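Local coordinates for xylooligosaccharide oxidase (PDB 5L6G), which oxidises the C1 hydroxyl of xylooligosaccharides and related sugars to lactones with a bicovalently bound FAD, passing the electrons to oxygen to form hydrogen peroxide, at residues P122-R134 / G218-A230. Residues are numbered along the deposited sequence; the frame is centred on the assembly and turned at random.
With FAD (flavin-adenine dinucleotide), chain D; NAG (2-acetamido-2-deoxy-beta-D-glucopyranose), chain B.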
loop_
_atom_site.group_PDB
_atom_site.type_symbol
_atom_site.label_atom_id
_atom_site.label_comp_id
_atom_site.label_asym_id
_atom_site.label_seq_id
_atom_site.Cartn_x
_atom_site.Cartn_y
_atom_site.Cartn_z
ATOM N N PRO A 122 5.085 -26.796 -4.931
ATOM C CA PRO A 122 5.096 -27.053 -6.380
ATOM C C PRO A 122 3.774 -27.576 -6.941
ATOM O O PRO A 122 3.537 -27.445 -8.131
ATOM C CB PRO A 122 6.191 -28.111 -6.549
ATOM C CG PRO A 122 6.214 -28.830 -5.235
ATOM C CD PRO A 122 5.919 -27.769 -4.197
ATOM N N GLU A 123 2.929 -28.165 -6.099
ATOM C CA GLU A 123 1.666 -28.737 -6.565
ATOM C C GLU A 123 0.597 -27.660 -6.668
ATOM O O GLU A 123 0.061 -27.385 -7.749
ATOM C CB GLU A 123 1.177 -29.844 -5.616
ATOM C CG GLU A 123 2.144 -30.993 -5.395
ATOM C CD GLU A 123 2.309 -31.893 -6.613
ATOM O OE1 GLU A 123 1.812 -31.545 -7.711
ATOM O OE2 GLU A 123 2.949 -32.958 -6.473
ATOM N N THR A 124 0.311 -27.039 -5.534
ATOM C CA THR A 124 -0.799 -26.119 -5.420
ATOM C C THR A 124 -0.416 -24.710 -5.837
ATOM O O THR A 124 -1.283 -23.872 -6.028
ATOM C CB THR A 124 -1.282 -26.058 -3.975
ATOM O OG1 THR A 124 -0.234 -25.523 -3.149
ATOM C CG2 THR A 124 -1.674 -27.451 -3.493
ATOM N N HIS A 125 0.883 -24.458 -5.959
ATOM C CA HIS A 125 1.419 -23.118 -6.223
ATOM C C HIS A 125 1.005 -22.106 -5.153
ATOM O O HIS A 125 0.950 -20.915 -5.425
ATOM C CB HIS A 125 1.016 -22.622 -7.608
ATOM C CG HIS A 125 1.131 -23.658 -8.677
ATOM N ND1 HIS A 125 2.318 -24.292 -8.972
ATOM C CD2 HIS A 125 0.209 -24.166 -9.527
ATOM C CE1 HIS A 125 2.120 -25.154 -9.956
ATOM N NE2 HIS A 125 0.851 -25.092 -10.317
ATOM N N ILE A 126 0.723 -22.587 -3.944
ATOM C CA ILE A 126 0.425 -21.710 -2.819
ATOM C C ILE A 126 1.743 -21.353 -2.147
ATOM O O ILE A 126 2.544 -22.242 -1.835
ATOM C CB ILE A 126 -0.474 -22.390 -1.757
ATOM C CG1 ILE A 126 -1.792 -22.861 -2.367
ATOM C CG2 ILE A 126 -0.731 -21.443 -0.585
ATOM C CD1 ILE A 126 -2.712 -21.770 -2.837
ATOM N N ALA A 127 1.970 -20.065 -1.920
ATOM C CA ALA A 127 3.181 -19.615 -1.266
ATOM C C ALA A 127 2.907 -19.346 0.194
ATOM O O ALA A 127 1.978 -18.604 0.522
ATOM C CB ALA A 127 3.708 -18.347 -1.910
ATOM N N THR A 128 3.726 -19.922 1.060
ATOM C CA THR A 128 3.679 -19.591 2.474
ATOM C C THR A 128 4.721 -18.509 2.757
ATOM O O THR A 128 5.925 -18.706 2.557
ATOM C CB THR A 128 3.877 -20.838 3.349
ATOM O OG1 THR A 128 2.878 -21.798 3.001
ATOM C CG2 THR A 128 3.754 -20.498 4.831
ATOM N N VAL A 129 4.248 -17.372 3.242
ATOM C CA VAL A 129 5.074 -16.188 3.299
ATOM C C VAL A 129 5.097 -15.656 4.717
ATOM O O VAL A 129 4.066 -15.304 5.270
ATOM C CB VAL A 129 4.513 -15.103 2.380
ATOM C CG1 VAL A 129 5.356 -13.839 2.481
ATOM C CG2 VAL A 129 4.417 -15.635 0.949
ATOM N N GLN A 130 6.282 -15.594 5.285
ATOM C CA GLN A 130 6.454 -15.010 6.592
ATOM C C GLN A 130 6.228 -13.508 6.528
ATOM O O GLN A 130 6.465 -12.860 5.505
ATOM C CB GLN A 130 7.827 -15.340 7.132
ATOM C CG GLN A 130 7.959 -16.807 7.492
ATOM C CD GLN A 130 9.143 -17.069 8.355
ATOM O OE1 GLN A 130 10.276 -16.791 7.969
ATOM N NE2 GLN A 130 8.897 -17.627 9.545
ATOM N N PRO A 131 5.774 -12.937 7.642
ATOM C CA PRO A 131 5.178 -11.624 7.579
ATOM C C PRO A 131 6.158 -10.472 7.441
ATOM O O PRO A 131 5.728 -9.361 7.203
ATOM C CB PRO A 131 4.440 -11.533 8.917
ATOM C CG PRO A 131 5.264 -12.343 9.831
ATOM C CD PRO A 131 5.675 -13.521 8.982
ATOM N N GLY A 132 7.443 -10.721 7.653
ATOM C CA GLY A 132 8.479 -9.725 7.382
ATOM C C GLY A 132 9.095 -9.815 6.011
ATOM O O GLY A 132 10.075 -9.110 5.749
ATOM N N ALA A 133 8.573 -10.683 5.140
ATOM C CA ALA A 133 9.087 -10.783 3.772
ATOM C C ALA A 133 8.735 -9.502 2.999
ATOM O O ALA A 133 7.604 -9.007 3.057
ATOM C CB ALA A 133 8.544 -12.025 3.047
ATOM N N ARG A 134 9.715 -8.989 2.268
ATOM C CA ARG A 134 9.530 -7.814 1.460
ATOM C C ARG A 134 9.239 -8.240 0.041
ATOM O O ARG A 134 9.557 -9.382 -0.356
ATOM C CB ARG A 134 10.758 -6.924 1.539
ATOM C CG ARG A 134 11.051 -6.434 2.945
ATOM C CD ARG A 134 12.420 -5.811 3.006
ATOM N NE ARG A 134 12.835 -5.510 4.364
ATOM C CZ ARG A 134 12.579 -4.376 5.020
ATOM N NH1 ARG A 134 11.915 -3.381 4.446
ATOM N NH2 ARG A 134 13.024 -4.229 6.258
ATOM N N GLY A 218 -4.797 -7.868 14.867
ATOM C CA GLY A 218 -3.866 -8.860 15.381
ATOM C C GLY A 218 -2.579 -8.743 14.605
ATOM O O GLY A 218 -2.445 -7.868 13.764
ATOM N N ILE A 219 -1.610 -9.581 14.919
ATOM C CA ILE A 219 -0.390 -9.629 14.139
ATOM C C ILE A 219 -0.473 -10.880 13.302
ATOM O O ILE A 219 -0.560 -11.981 13.833
ATOM C CB ILE A 219 0.850 -9.654 15.051
ATOM C CG1 ILE A 219 0.892 -8.373 15.892
ATOM C CG2 ILE A 219 2.110 -9.792 14.217
ATOM C CD1 ILE A 219 2.131 -8.242 16.741
ATOM N N VAL A 220 -0.500 -10.706 11.995
ATOM C CA VAL A 220 -0.440 -11.842 11.078
ATOM C C VAL A 220 0.964 -12.430 11.174
ATOM O O VAL A 220 1.958 -11.727 10.979
ATOM C CB VAL A 220 -0.751 -11.409 9.645
ATOM C CG1 VAL A 220 -0.541 -12.565 8.688
ATOM C CG2 VAL A 220 -2.176 -10.916 9.555
ATOM N N ALA A 221 1.029 -13.706 11.533
ATOM C CA ALA A 221 2.290 -14.405 11.737
ATOM C C ALA A 221 2.691 -15.255 10.553
ATOM O O ALA A 221 3.844 -15.657 10.454
ATOM C CB ALA A 221 2.214 -15.271 12.993
ATOM N N SER A 222 1.751 -15.538 9.660
ATOM C CA SER A 222 2.053 -16.248 8.440
ATOM C C SER A 222 0.945 -15.947 7.468
ATOM O O SER A 222 -0.222 -15.865 7.876
ATOM C CB SER A 222 2.154 -17.751 8.670
ATOM O OG SER A 222 2.569 -18.404 7.474
ATOM N N PHE A 223 1.325 -15.727 6.205
ATOM C CA PHE A 223 0.393 -15.591 5.090
ATOM C C PHE A 223 0.493 -16.808 4.192
ATOM O O PHE A 223 1.574 -17.349 4.013
ATOM C CB PHE A 223 0.771 -14.396 4.186
ATOM C CG PHE A 223 0.580 -13.059 4.813
ATOM C CD1 PHE A 223 1.579 -12.497 5.586
ATOM C CD2 PHE A 223 -0.595 -12.346 4.634
ATOM C CE1 PHE A 223 1.407 -11.253 6.161
ATOM C CE2 PHE A 223 -0.771 -11.095 5.206
ATOM C CZ PHE A 223 0.228 -10.539 5.973
ATOM N N ARG A 224 -0.626 -17.211 3.593
ATOM C CA ARG A 224 -0.584 -18.058 2.397
ATOM C C ARG A 224 -1.154 -17.265 1.263
ATOM O O ARG A 224 -2.232 -16.668 1.386
ATOM C CB ARG A 224 -1.402 -19.343 2.518
ATOM C CG ARG A 224 -0.601 -20.556 2.901
ATOM C CD ARG A 224 -0.212 -20.475 4.342
ATOM N NE ARG A 224 -1.340 -20.050 5.157
ATOM C CZ ARG A 224 -1.252 -19.713 6.444
ATOM N NH1 ARG A 224 -0.082 -19.808 7.091
ATOM N NH2 ARG A 224 -2.359 -19.333 7.086
ATOM N N PHE A 225 -0.429 -17.263 0.158
ATOM C CA PHE A 225 -0.837 -16.547 -1.019
ATOM C C PHE A 225 -1.037 -17.540 -2.142
ATOM O O PHE A 225 -0.179 -18.384 -2.391
ATOM C CB PHE A 225 0.250 -15.551 -1.435
ATOM C CG PHE A 225 0.256 -14.277 -0.634
ATOM C CD1 PHE A 225 -0.517 -13.190 -1.023
ATOM C CD2 PHE A 225 1.051 -14.157 0.475
ATOM C CE1 PHE A 225 -0.510 -12.007 -0.293
ATOM C CE2 PHE A 225 1.061 -12.991 1.215
ATOM C CZ PHE A 225 0.282 -11.909 0.831
ATOM N N LYS A 226 -2.166 -17.426 -2.828
ATOM C CA LYS A 226 -2.294 -17.993 -4.160
ATOM C C LYS A 226 -1.359 -17.235 -5.113
ATOM O O LYS A 226 -0.918 -16.105 -4.834
ATOM C CB LYS A 226 -3.736 -17.885 -4.649
ATOM C CG LYS A 226 -4.638 -18.967 -4.089
ATOM C CD LYS A 226 -6.120 -18.695 -4.364
ATOM C CE LYS A 226 -6.967 -19.900 -3.953
ATOM N NZ LYS A 226 -8.435 -19.580 -3.889
ATOM N N THR A 227 -1.078 -17.861 -6.253
ATOM C CA THR A 227 -0.234 -17.245 -7.251
ATOM C C THR A 227 -0.810 -17.483 -8.638
ATOM O O THR A 227 -1.603 -18.399 -8.835
ATOM C CB THR A 227 1.195 -17.821 -7.216
ATOM O OG1 THR A 227 1.175 -19.216 -7.579
ATOM C CG2 THR A 227 1.814 -17.646 -5.857
ATOM N N PHE A 228 -0.362 -16.683 -9.590
ATOM C CA PHE A 228 -0.614 -16.947 -11.007
ATOM C C PHE A 228 0.710 -17.297 -11.675
ATOM O O PHE A 228 1.772 -17.002 -11.138
ATOM C CB PHE A 228 -1.305 -15.770 -11.699
ATOM C CG PHE A 228 -0.556 -14.463 -11.617
ATOM C CD1 PHE A 228 0.399 -14.127 -12.569
ATOM C CD2 PHE A 228 -0.849 -13.532 -10.610
ATOM C CE1 PHE A 228 1.062 -12.909 -12.510
ATOM C CE2 PHE A 228 -0.188 -12.319 -10.538
ATOM C CZ PHE A 228 0.779 -12.008 -11.487
ATOM N N ALA A 229 0.645 -17.975 -12.822
ATOM C CA ALA A 229 1.848 -18.230 -13.612
ATOM C C ALA A 229 2.349 -16.886 -14.144
ATOM O O ALA A 229 1.603 -16.157 -14.785
ATOM C CB ALA A 229 1.546 -19.167 -14.772
ATOM N N ALA A 230 3.600 -16.548 -13.869
ATOM C CA ALA A 230 4.154 -15.285 -14.337
ATOM C C ALA A 230 4.160 -15.263 -15.870
ATOM O O ALA A 230 4.564 -16.238 -16.490
ATOM C CB ALA A 230 5.570 -15.123 -13.819
HETATM P PA FAD D . 4.911 -1.183 8.109
HETATM O O1A FAD D . 5.808 -2.251 8.690
HETATM O O2A FAD D . 5.255 0.234 8.442
HETATM O O5B FAD D . 3.404 -1.530 8.390
HETATM C C5B FAD D . 2.307 -0.732 7.937
HETATM C C4B FAD D . 1.085 -1.014 8.781
HETATM O O4B FAD D . 0.744 -2.398 8.671
HETATM C C3B FAD D . 1.316 -0.747 10.259
HETATM O O3B FAD D . 0.101 -0.347 10.856
HETATM C C2B FAD D . 1.708 -2.099 10.798
HETATM O O2B FAD D . 1.515 -2.234 12.201
HETATM C C1B FAD D . 0.838 -3.010 9.962
HETATM N N9A FAD D . 1.441 -4.341 9.855
HETATM C C8A FAD D . 2.651 -4.669 9.411
HETATM N N7A FAD D . 2.845 -6.007 9.488
HETATM C C5A FAD D . 1.712 -6.506 9.981
HETATM C C6A FAD D . 1.255 -7.846 10.343
HETATM N N6A FAD D . 2.106 -8.865 10.119
HETATM N N1A FAD D . 0.021 -7.961 10.877
HETATM C C2A FAD D . -0.802 -6.927 11.070
HETATM N N3A FAD D . -0.438 -5.649 10.752
HETATM C C4A FAD D . 0.793 -5.417 10.219
HETATM N N1 FAD D . 1.757 0.847 -1.915
HETATM C C2 FAD D . 1.042 0.411 -3.000
HETATM O O2 FAD D . -0.176 0.112 -2.851
HETATM N N3 FAD D . 1.636 0.264 -4.210
HETATM C C4 FAD D . 2.949 0.526 -4.417
HETATM O O4 FAD D . 3.516 0.396 -5.538
HETATM C C4X FAD D . 3.783 1.008 -3.296
HETATM N N5 FAD D . 5.111 1.301 -3.412
HETATM C C5X FAD D . 5.887 1.723 -2.345
HETATM C C6 FAD D . 7.257 1.993 -2.469
HETATM C C7 FAD D . 7.988 2.436 -1.354
HETATM C C7M FAD D . 9.455 2.736 -1.537
HETATM C C8 FAD D . 7.337 2.578 -0.006
HETATM C C8M FAD D . 8.124 2.985 1.235
HETATM C C9 FAD D . 5.980 2.290 0.093
HETATM C C9A FAD D . 5.223 1.886 -1.021
HETATM N N10 FAD D . 3.832 1.610 -0.935
HETATM C C10 FAD D . 3.072 1.169 -2.020
HETATM C "C1'" FAD D . 3.095 1.748 0.316
HETATM C "C2'" FAD D . 3.039 0.471 1.092
HETATM O "O2'" FAD D . 2.044 -0.353 0.479
HETATM C "C3'" FAD D . 2.572 0.846 2.488
HETATM O "O3'" FAD D . 3.455 1.801 3.088
HETATM C "C4'" FAD D . 2.524 -0.426 3.338
HETATM O "O4'" FAD D . 1.489 -0.285 4.322
HETATM C "C5'" FAD D . 3.875 -0.667 3.962
HETATM O "O5'" FAD D . 3.948 -2.013 4.439
HETATM P P FAD D . 5.133 -2.367 5.421
HETATM O O1P FAD D . 4.963 -3.741 5.989
HETATM O O2P FAD D . 6.442 -2.057 4.768
HETATM O O3P FAD D . 4.993 -1.196 6.505
HETATM C C1 NAG B . 13.939 -19.846 7.022
HETATM C C2 NAG B . 14.080 -20.036 8.513
HETATM C C3 NAG B . 15.450 -20.559 8.925
HETATM C C4 NAG B . 15.919 -21.691 8.025
HETATM C C5 NAG B . 15.758 -21.340 6.553
HETATM C C6 NAG B . 16.002 -22.595 5.709
HETATM C C7 NAG B . 12.703 -18.465 9.802
HETATM C C8 NAG B . 12.617 -17.105 10.418
HETATM N N2 NAG B . 13.824 -18.757 9.155
HETATM O O3 NAG B . 15.309 -21.009 10.251
HETATM O O4 NAG B . 17.300 -21.949 8.218
HETATM O O5 NAG B . 14.456 -20.904 6.260
HETATM O O6 NAG B . 15.551 -22.392 4.389
HETATM O O7 NAG B . 11.754 -19.231 9.943
HETATM O O HOH W 1 -2.115 -20.770 -6.360
HETATM O O HOH W 2 5.699 -17.559 10.095
#
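Ala-127 and Val-129 pair with Phe-225 and Phe-223 as neighbouring antiparallel strands in a sheet of the FAD-binding PCMH-type domain. Four backbone hydrogen bonds join these two hydrogen-bonded pairs, Val-129 N to Phe-223 O (2.8 Å) being nearly straight at 174°. Between them Thr-128 and Arg-224 form a non-hydrogen-bonded pair.

The face bearing Ala-127, Val-129, Phe-223 and Phe-225 is buried, which suits its apolar residues: Val-129 CG2, lying beside its own backbone N (chi1 178° sets CG1 anti to it), meets Phe-225 CD2 at 3.7 Å. Helices 135-146 and 160-165 pack on this side. On the other face, Thr-128 and the aliphatic part of Arg-224 run alongside each other, Thr-128 OG1 3.6 Å from Arg-224 CD; just before the strand, Ile-126 CG2 touches Arg-224 CG. Bends at chi2 and chi3 accompany a guanidinium hydrogen-bonded through NE to Ser-185 and salt-bridged through NH2 to Asp-187. Before strand 127-129 begins, and where strand 219-229 is interrupted, Thr-227 OG1 donates to a lone pair of His-125 O (2.8 Å), in the carbonyl plane.

At the other end, Gln-130 opens a type I turn whose second residue, Pro-131, suits the place by its fixed phi; its CB lies 3.2 Å from Val-220 O. That carbonyl accepts from FAD N6A (3.0 Å), while Val-220 N donates to FAD N1A. Gln-130 OE1 accepts from Asn-117 N, and NE2 reaches a water bound to Ala-221 O and, weakly, the glycan; an alanine here would probably cost Asn-117 N its acceptor and the water its NE2 donor. Backbone polarity thus does double duty, zipping the strands together and, where they part, meeting FAD in a pattern consistent with adenine recognition.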